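Local coordinates for protein putative hydantoin racemase (Klebsiella pneumoniae subsp. pneumoniae, PDB 3QVL) that catalyses the racemisation of allantoin and probably interconverts the D and L forms of other 5-monosubstituted hydantoins, at residues 113-118 against 160-165; 168-173 against 194-199. All blocks are in the same frame, centred on the assembly; numbering follows the deposited sequence.

Contact 1: residues 113-118 against 160-165; sequences SIVTTL and EKVRER. With 5HY ([(4R)-2,5-dioxoimidazolidin-4-yl]acetic acid), chain C.
Strand 113-116 passes beside helix 157-172, nearest where the CA atoms of Val115 and Val162 stand 7.0 Å apart, and no hydrogen bond joins the two segments. Contact depends on Val115, which accounts for 71 of the 129 Å² buried. Its CG1 lies opposite the backbone N about the CA-CB bond (chi1 179°), and this branch does the touching: it reaches 4.2 Å to Arg165 CB and 4.4 Å to Val162 CG1, residues almost one helical turn apart. Arg165 thus offers its first methylene to the apolar contact, while its chain, bent at chi2 and chi3, turns the guanidinium away from Val115.

The next residue, Thr116, points its CB away from the helix, and its OG1 is hydrogen-bonded to Gly181 O. Just beyond the strand, Thr117 OG1 donates to OD1 of the bound dioxoimidazolidinyl acetic acid at 2.7 Å, placing the C-terminal end of the strand in the ligand pocket, the usual site in a parallel alpha/beta sheet. Ser182 OG also binds this ligand. Within that sheet strand 112-116 runs between 138-143 and 177-180; Ile178 and Leu180 of the latter pack on Val115 and Val162 respectively.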
ATOM      1  N   SER A 113     -12.813   7.656  13.656  1.00 14.13           N
ATOM      2  CA  SER A 113     -12.884   6.394  14.382  1.00 14.21           C
ATOM      3  C   SER A 113     -14.240   5.739  14.151  1.00 14.17           C
ATOM      4  O   SER A 113     -15.264   6.422  14.084  1.00 14.16           O
ATOM      5  CB  SER A 113     -12.656   6.616  15.877  1.00 14.20           C
ATOM      6  OG  SER A 113     -11.343   7.086  16.123  1.00 14.48           O
ATOM      7  N   ILE A 114     -14.238   4.415  14.020  1.00 14.19           N
ATOM      8  CA  ILE A 114     -15.474   3.652  13.845  1.00 14.26           C
ATOM      9  C   ILE A 114     -15.910   3.038  15.174  1.00 14.39           C
ATOM     10  O   ILE A 114     -15.095   2.467  15.902  1.00 14.33           O
ATOM     11  CB  ILE A 114     -15.326   2.549  12.756  1.00 14.21           C
ATOM     12  CG1 ILE A 114     -15.079   3.182  11.381  1.00 14.13           C
ATOM     13  CG2 ILE A 114     -16.566   1.643  12.714  1.00 14.10           C
ATOM     14  CD1 ILE A 114     -14.634   2.200  10.304  1.00 13.70           C
ATOM     15  N   VAL A 115     -17.195   3.184  15.489  1.00 14.57           N
ATOM     16  CA  VAL A 115     -17.789   2.538  16.656  1.00 14.81           C
ATOM     17  C   VAL A 115     -18.934   1.638  16.192  1.00 14.99           C
ATOM     18  O   VAL A 115     -20.000   2.122  15.802  1.00 14.98           O
ATOM     19  CB  VAL A 115     -18.289   3.565  17.709  1.00 14.83           C
ATOM     20  CG1 VAL A 115     -18.925   2.853  18.903  1.00 14.83           C
ATOM     21  CG2 VAL A 115     -17.147   4.464  18.176  1.00 14.80           C
ATOM     22  N   THR A 116     -18.692   0.329  16.218  1.00 15.25           N
ATOM     23  CA  THR A 116     -19.694  -0.662  15.822  1.00 15.52           C
ATOM     24  C   THR A 116     -20.178  -1.463  17.040  1.00 15.68           C
ATOM     25  O   THR A 116     -19.827  -1.134  18.176  1.00 15.67           O
ATOM     26  CB  THR A 116     -19.178  -1.575  14.669  1.00 15.51           C
ATOM     27  OG1 THR A 116     -20.267  -2.326  14.121  1.00 15.78           O
ATOM     28  CG2 THR A 116     -18.078  -2.525  15.148  1.00 15.51           C
ATOM     29  N   THR A 117     -20.982  -2.500  16.809  1.00 15.90           N
ATOM     30  CA  THR A 117     -21.639  -3.216  17.907  1.00 16.13           C
ATOM     31  C   THR A 117     -20.892  -4.482  18.361  1.00 16.19           C
ATOM     32  O   THR A 117     -20.437  -4.551  19.504  1.00 16.24           O
ATOM     33  CB  THR A 117     -23.123  -3.530  17.580  1.00 16.12           C
ATOM     34  OG1 THR A 117     -23.664  -2.498  16.745  1.00 16.42           O
ATOM     35  CG2 THR A 117     -23.947  -3.614  18.857  1.00 16.25           C
ATOM     36  N   LEU A 118     -20.772  -5.469  17.472  1.00 16.33           N
ATOM     37  CA  LEU A 118     -20.111  -6.742  17.795  1.00 16.47           C
ATOM     38  C   LEU A 118     -18.656  -6.794  17.323  1.00 16.42           C
ATOM     39  O   LEU A 118     -18.361  -6.385  16.198  1.00 16.48           O
ATOM     40  CB  LEU A 118     -20.873  -7.930  17.192  1.00 16.56           C
ATOM     41  CG  LEU A 118     -21.814  -8.811  18.024  1.00 16.89           C
ATOM     42  CD1 LEU A 118     -22.107 -10.081  17.247  1.00 17.14           C
ATOM     43  CD2 LEU A 118     -21.251  -9.171  19.394  1.00 16.79           C
ATOM     44  N   GLU A 160     -25.861   4.077  25.542  1.00 21.92           N
ATOM     45  CA  GLU A 160     -24.932   4.642  26.522  1.00 22.03           C
ATOM     46  C   GLU A 160     -23.499   4.175  26.267  1.00 21.94           C
ATOM     47  O   GLU A 160     -22.554   4.957  26.403  1.00 21.85           O
ATOM     48  CB  GLU A 160     -25.376   4.310  27.955  1.00 22.13           C
ATOM     49  CG  GLU A 160     -24.470   4.862  29.071  1.00 22.76           C
ATOM     50  CD  GLU A 160     -24.285   6.378  29.023  1.00 23.55           C
ATOM     51  OE1 GLU A 160     -25.236   7.102  28.659  1.00 24.08           O
ATOM     52  OE2 GLU A 160     -23.178   6.847  29.362  1.00 24.21           O
ATOM     53  N   LYS A 161     -23.350   2.906  25.889  1.00 21.88           N
ATOM     54  CA  LYS A 161     -22.044   2.339  25.548  1.00 21.92           C
ATOM     55  C   LYS A 161     -21.429   2.991  24.309  1.00 21.86           C
ATOM     56  O   LYS A 161     -20.213   3.185  24.251  1.00 21.81           O
ATOM     57  CB  LYS A 161     -22.141   0.824  25.361  1.00 21.96           C
ATOM     58  CG  LYS A 161     -21.973   0.032  26.645  1.00 22.31           C
ATOM     59  CD  LYS A 161     -22.147  -1.455  26.398  1.00 23.00           C
ATOM     60  CE  LYS A 161     -21.390  -2.286  27.421  1.00 23.62           C
ATOM     61  NZ  LYS A 161     -19.926  -2.320  27.129  1.00 24.10           N
ATOM     62  N   VAL A 162     -22.270   3.324  23.330  1.00 21.85           N
ATOM     63  CA  VAL A 162     -21.829   4.045  22.131  1.00 21.88           C
ATOM     64  C   VAL A 162     -21.293   5.425  22.518  1.00 22.00           C
ATOM     65  O   VAL A 162     -20.194   5.807  22.107  1.00 21.95           O
ATOM     66  CB  VAL A 162     -22.967   4.170  21.077  1.00 21.88           C
ATOM     67  CG1 VAL A 162     -22.580   5.131  19.954  1.00 21.79           C
ATOM     68  CG2 VAL A 162     -23.314   2.807  20.500  1.00 21.80           C
ATOM     69  N   ARG A 163     -22.068   6.149  23.323  1.00 22.14           N
ATOM     70  CA  ARG A 163     -21.692   7.477  23.808  1.00 22.38           C
ATOM     71  C   ARG A 163     -20.345   7.457  24.534  1.00 22.38           C
ATOM     72  O   ARG A 163     -19.458   8.254  24.222  1.00 22.30           O
ATOM     73  CB  ARG A 163     -22.791   8.035  24.720  1.00 22.46           C
ATOM     74  CG  ARG A 163     -22.535   9.441  25.242  1.00 23.13           C
ATOM     75  CD  ARG A 163     -23.559   9.822  26.298  1.00 24.33           C
ATOM     76  NE  ARG A 163     -23.110  10.948  27.113  1.00 25.65           N
ATOM     77  CZ  ARG A 163     -22.412  10.838  28.242  1.00 26.11           C
ATOM     78  NH1 ARG A 163     -22.070   9.644  28.711  1.00 26.62           N
ATOM     79  NH2 ARG A 163     -22.053  11.929  28.905  1.00 26.57           N
ATOM     80  N   GLU A 164     -20.198   6.534  25.486  1.00 22.46           N
ATOM     81  CA  GLU A 164     -18.968   6.391  26.270  1.00 22.60           C
ATOM     82  C   GLU A 164     -17.767   6.025  25.402  1.00 22.51           C
ATOM     83  O   GLU A 164     -16.663   6.533  25.612  1.00 22.49           O
ATOM     84  CB  GLU A 164     -19.152   5.349  27.376  1.00 22.72           C
ATOM     85  CG  GLU A 164     -20.058   5.797  28.520  1.00 23.47           C
ATOM     86  CD  GLU A 164     -20.331   4.695  29.534  1.00 24.48           C
ATOM     87  OE1 GLU A 164     -19.667   3.636  29.480  1.00 25.30           O
ATOM     88  OE2 GLU A 164     -21.216   4.891  30.395  1.00 25.19           O
ATOM     89  N   ARG A 165     -17.990   5.143  24.430  1.00 22.39           N
ATOM     90  CA  ARG A 165     -16.946   4.739  23.493  1.00 22.36           C
ATOM     91  C   ARG A 165     -16.536   5.854  22.533  1.00 22.19           C
ATOM     92  O   ARG A 165     -15.368   5.940  22.148  1.00 22.15           O
ATOM     93  CB  ARG A 165     -17.359   3.482  22.726  1.00 22.44           C
ATOM     94  CG  ARG A 165     -16.446   2.302  22.982  1.00 22.98           C
ATOM     95  CD  ARG A 165     -15.367   2.264  21.924  1.00 23.62           C
ATOM     96  NE  ARG A 165     -14.070   1.809  22.420  1.00 24.16           N
ATOM     97  CZ  ARG A 165     -13.012   2.601  22.583  1.00 24.26           C
ATOM     98  NH1 ARG A 165     -13.086   3.896  22.301  1.00 24.12           N
ATOM     99  NH2 ARG A 165     -11.871   2.095  23.028  1.00 24.58           N
TER
HETATM  100  C   5HY C   1     -25.810  -3.279  10.608  1.00 19.01           C
HETATM  101  N   5HY C   1     -25.454  -5.498  11.102  1.00 19.03           N
HETATM  102  O   5HY C   1     -25.666  -2.088  10.338  1.00 18.88           O
HETATM  103  CA  5HY C   1     -24.684  -4.291  10.777  1.00 19.06           C
HETATM  104  CB  5HY C   1     -23.696  -3.906  11.900  1.00 19.13           C
HETATM  105  CG  5HY C   1     -24.318  -3.500  13.246  1.00 19.38           C
HETATM  106  OAB 5HY C   1     -27.653  -5.996  11.252  1.00 18.91           O
HETATM  107  NAF 5HY C   1     -26.980  -3.892  10.770  1.00 18.97           N
HETATM  108  CAI 5HY C   1     -26.753  -5.182  11.047  1.00 19.04           C
HETATM  109  OD1 5HY C   1     -23.530  -3.400  14.209  1.00 19.89           O
HETATM  110  OD2 5HY C   1     -25.547  -3.279  13.297  1.00 19.85           O

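Contact 2: residues 168-173 against 194-199; sequences RALKED and RELRVP
Leu170 pushes the end of its side chain against both Leu196 and Val198, and itself loses 69 of the 119 Å² buried here. The contact belongs to the alpha/beta fold of the Asp/Glu/hydantoin racemase family: it joins the C-terminal part of helix 157-172 to the last residue of helix 189-196 and the loop that follows it, this helix being that of the beta-alpha-beta unit that links strand 177-180 to parallel strand 200-201. Leu170 CD1 does most of the touching, at 3.6 Å from Val198 CG2 and 3.9 Å from Leu196 CD1. Leu170 and Val198 meet tip to tip, with Leu170 CD2 also 3.8 Å from Val198 CG2, whereas Leu196 comes at a slant and brings its CB within 4.0 Å of Leu170 CD1.

The chain turns between Leu196 and Val198, and both meet the same methyl, Leu170 CD1, from directions roughly at right angles. Arg197 leaves helical geometry with a positive phi of 60°, and Val198 continues in an extended conformation toward Pro199. Rotation about the CA-CB bond of Val198 sets CG2 between its own N and carbonyl carbon, and that branch meets the leucine. His224 of the second subunit packs on Val198 and hydrogen-bonds through NE2 to Leu170 O, so this patch adjoins a subunit interface.

The exposed side of helix 157-172 carries a salt bridge one turn long: Arg168 NH1 donates to the syn lone pair of Glu172 OE2 at 3.2 Å. The N-H...O angle is 149°, and the oxygen lies 15° out of the guanidinium plane.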
ATOM      1  N   ARG A 168     -14.314   8.242  24.597  1.00 22.26           N
ATOM      2  CA  ARG A 168     -13.000   7.630  24.765  1.00 22.44           C
ATOM      3  C   ARG A 168     -12.192   7.633  23.466  1.00 22.35           C
ATOM      4  O   ARG A 168     -10.973   7.820  23.490  1.00 22.28           O
ATOM      5  CB  ARG A 168     -13.128   6.209  25.325  1.00 22.55           C
ATOM      6  CG  ARG A 168     -11.833   5.666  25.904  1.00 23.27           C
ATOM      7  CD  ARG A 168     -12.081   4.673  27.028  1.00 24.54           C
ATOM      8  NE  ARG A 168     -12.318   3.314  26.544  1.00 25.56           N
ATOM      9  CZ  ARG A 168     -11.361   2.430  26.271  1.00 26.02           C
ATOM     10  NH1 ARG A 168     -10.080   2.752  26.416  1.00 26.34           N
ATOM     11  NH2 ARG A 168     -11.685   1.217  25.847  1.00 26.32           N
ATOM     12  N   ALA A 169     -12.879   7.435  22.341  1.00 22.29           N
ATOM     13  CA  ALA A 169     -12.250   7.466  21.019  1.00 22.28           C
ATOM     14  C   ALA A 169     -11.666   8.841  20.700  1.00 22.26           C
ATOM     15  O   ALA A 169     -10.543   8.945  20.206  1.00 22.23           O
ATOM     16  CB  ALA A 169     -13.245   7.046  19.945  1.00 22.28           C
ATOM     17  N   LEU A 170     -12.429   9.891  20.996  1.00 22.25           N
ATOM     18  CA  LEU A 170     -12.004  11.269  20.735  1.00 22.29           C
ATOM     19  C   LEU A 170     -10.840  11.708  21.623  1.00 22.24           C
ATOM     20  O   LEU A 170     -10.092  12.621  21.270  1.00 22.28           O
ATOM     21  CB  LEU A 170     -13.181  12.238  20.892  1.00 22.33           C
ATOM     22  CG  LEU A 170     -14.354  12.103  19.916  1.00 22.45           C
ATOM     23  CD1 LEU A 170     -15.563  12.858  20.446  1.00 22.59           C
ATOM     24  CD2 LEU A 170     -13.983  12.574  18.510  1.00 22.63           C
ATOM     25  N   LYS A 171     -10.695  11.052  22.772  1.00 22.15           N
ATOM     26  CA  LYS A 171      -9.610  11.342  23.704  1.00 22.07           C
ATOM     27  C   LYS A 171      -8.327  10.586  23.342  1.00 21.93           C
ATOM     28  O   LYS A 171      -7.225  11.113  23.508  1.00 21.97           O
ATOM     29  CB  LYS A 171     -10.039  11.006  25.138  1.00 22.08           C
ATOM     30  CG  LYS A 171      -9.129  11.566  26.225  1.00 22.26           C
ATOM     31  N   GLU A 172      -8.480   9.364  22.834  1.00 21.71           N
ATOM     32  CA  GLU A 172      -7.349   8.446  22.659  1.00 21.50           C
ATOM     33  C   GLU A 172      -6.856   8.262  21.222  1.00 21.16           C
ATOM     34  O   GLU A 172      -5.650   8.149  20.993  1.00 21.14           O
ATOM     35  CB  GLU A 172      -7.686   7.070  23.247  1.00 21.63           C
ATOM     36  CG  GLU A 172      -7.880   7.048  24.758  1.00 22.23           C
ATOM     37  CD  GLU A 172      -8.340   5.693  25.277  1.00 23.05           C
ATOM     38  OE1 GLU A 172      -8.550   4.767  24.464  1.00 23.30           O
ATOM     39  OE2 GLU A 172      -8.497   5.557  26.508  1.00 23.77           O
ATOM     40  N   ASP A 173      -7.781   8.225  20.265  1.00 20.71           N
ATOM     41  CA  ASP A 173      -7.471   7.769  18.903  1.00 20.31           C
ATOM     42  C   ASP A 173      -6.688   8.748  18.030  1.00 20.08           C
ATOM     43  O   ASP A 173      -5.990   8.330  17.104  1.00 20.03           O
ATOM     44  CB  ASP A 173      -8.749   7.351  18.170  1.00 20.25           C
ATOM     45  CG  ASP A 173      -9.472   6.200  18.851  1.00 20.13           C
ATOM     46  OD1 ASP A 173      -8.946   5.639  19.837  1.00 20.09           O
ATOM     47  OD2 ASP A 173     -10.576   5.854  18.388  1.00 19.69           O
ATOM     48  N   ARG A 194     -24.122  17.095  18.611  1.00 21.11           N
ATOM     49  CA  ARG A 194     -24.384  18.275  19.433  1.00 21.31           C
ATOM     50  C   ARG A 194     -23.705  18.183  20.801  1.00 21.42           C
ATOM     51  O   ARG A 194     -23.197  19.182  21.316  1.00 21.54           O
ATOM     52  CB  ARG A 194     -25.891  18.483  19.605  1.00 21.32           C
ATOM     53  N   GLU A 195     -23.694  16.980  21.372  1.00 21.52           N
ATOM     54  CA  GLU A 195     -23.142  16.743  22.704  1.00 21.59           C
ATOM     55  C   GLU A 195     -21.611  16.767  22.724  1.00 21.38           C
ATOM     56  O   GLU A 195     -21.008  17.362  23.622  1.00 21.42           O
ATOM     57  CB  GLU A 195     -23.655  15.409  23.254  1.00 21.77           C
ATOM     58  CG  GLU A 195     -23.374  15.170  24.730  1.00 22.61           C
ATOM     59  CD  GLU A 195     -23.656  13.740  25.155  1.00 23.59           C
ATOM     60  OE1 GLU A 195     -24.695  13.180  24.744  1.00 24.14           O
ATOM     61  OE2 GLU A 195     -22.833  13.177  25.906  1.00 24.40           O
ATOM     62  N   LEU A 196     -20.992  16.126  21.735  1.00 21.05           N
ATOM     63  CA  LEU A 196     -19.535  15.968  21.706  1.00 20.76           C
ATOM     64  C   LEU A 196     -18.814  17.054  20.903  1.00 20.46           C
ATOM     65  O   LEU A 196     -17.581  17.120  20.915  1.00 20.47           O
ATOM     66  CB  LEU A 196     -19.150  14.574  21.189  1.00 20.80           C
ATOM     67  CG  LEU A 196     -19.798  13.353  21.854  1.00 20.98           C
ATOM     68  CD1 LEU A 196     -19.320  12.076  21.187  1.00 21.20           C
ATOM     69  CD2 LEU A 196     -19.539  13.310  23.353  1.00 21.13           C
ATOM     70  N   ARG A 197     -19.589  17.895  20.216  1.00 20.09           N
ATOM     71  CA  ARG A 197     -19.071  19.013  19.409  1.00 19.69           C
ATOM     72  C   ARG A 197     -18.129  18.577  18.276  1.00 19.39           C
ATOM     73  O   ARG A 197     -17.225  19.319  17.882  1.00 19.40           O
ATOM     74  CB  ARG A 197     -18.414  20.080  20.299  1.00 19.73           C
ATOM     75  N   VAL A 198     -18.355  17.368  17.765  1.00 18.94           N
ATOM     76  CA  VAL A 198     -17.628  16.835  16.608  1.00 18.49           C
ATOM     77  C   VAL A 198     -18.622  16.131  15.679  1.00 18.14           C
ATOM     78  O   VAL A 198     -19.714  15.763  16.120  1.00 18.09           O
ATOM     79  CB  VAL A 198     -16.505  15.831  17.016  1.00 18.52           C
ATOM     80  CG1 VAL A 198     -15.462  16.496  17.904  1.00 18.53           C
ATOM     81  CG2 VAL A 198     -17.085  14.590  17.691  1.00 18.46           C
ATOM     82  N   PRO A 199     -18.260  15.950  14.393  1.00 17.80           N
ATOM     83  CA  PRO A 199     -19.138  15.188  13.508  1.00 17.52           C
ATOM     84  C   PRO A 199     -19.252  13.724  13.932  1.00 17.26           C
ATOM     85  O   PRO A 199     -18.257  12.995  13.939  1.00 17.20           O
ATOM     86  CB  PRO A 199     -18.448  15.297  12.141  1.00 17.55           C
ATOM     87  CG  PRO A 199     -17.593  16.502  12.239  1.00 17.67           C
ATOM     88  CD  PRO A 199     -17.134  16.550  13.657  1.00 17.77           C
TER

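Both contacts use helix 157-172, and their centres lie 11 Å apart. Contact 1 is a buried helix-on-sheet contact whose strand leads into the ligand pocket; contact 2 is only partly buried, joins a helix to the end of another and the loop behind it, and borders a second subunit. Each is apolar across its segments and lacks a cross-segment hydrogen bond. Polar links instead run from one contact to the other: Arg163 NE forms a salt bridge with Glu195 OE2 at 2.6 Å, and Ser113 OG probably hydrogen-bonds Asp173 OD2 at 2.7 Å, an oxygen also hydrogen-bonded to His142 NE2. Ser113 CB further packs on Ala169 CB, 4.1 Å away.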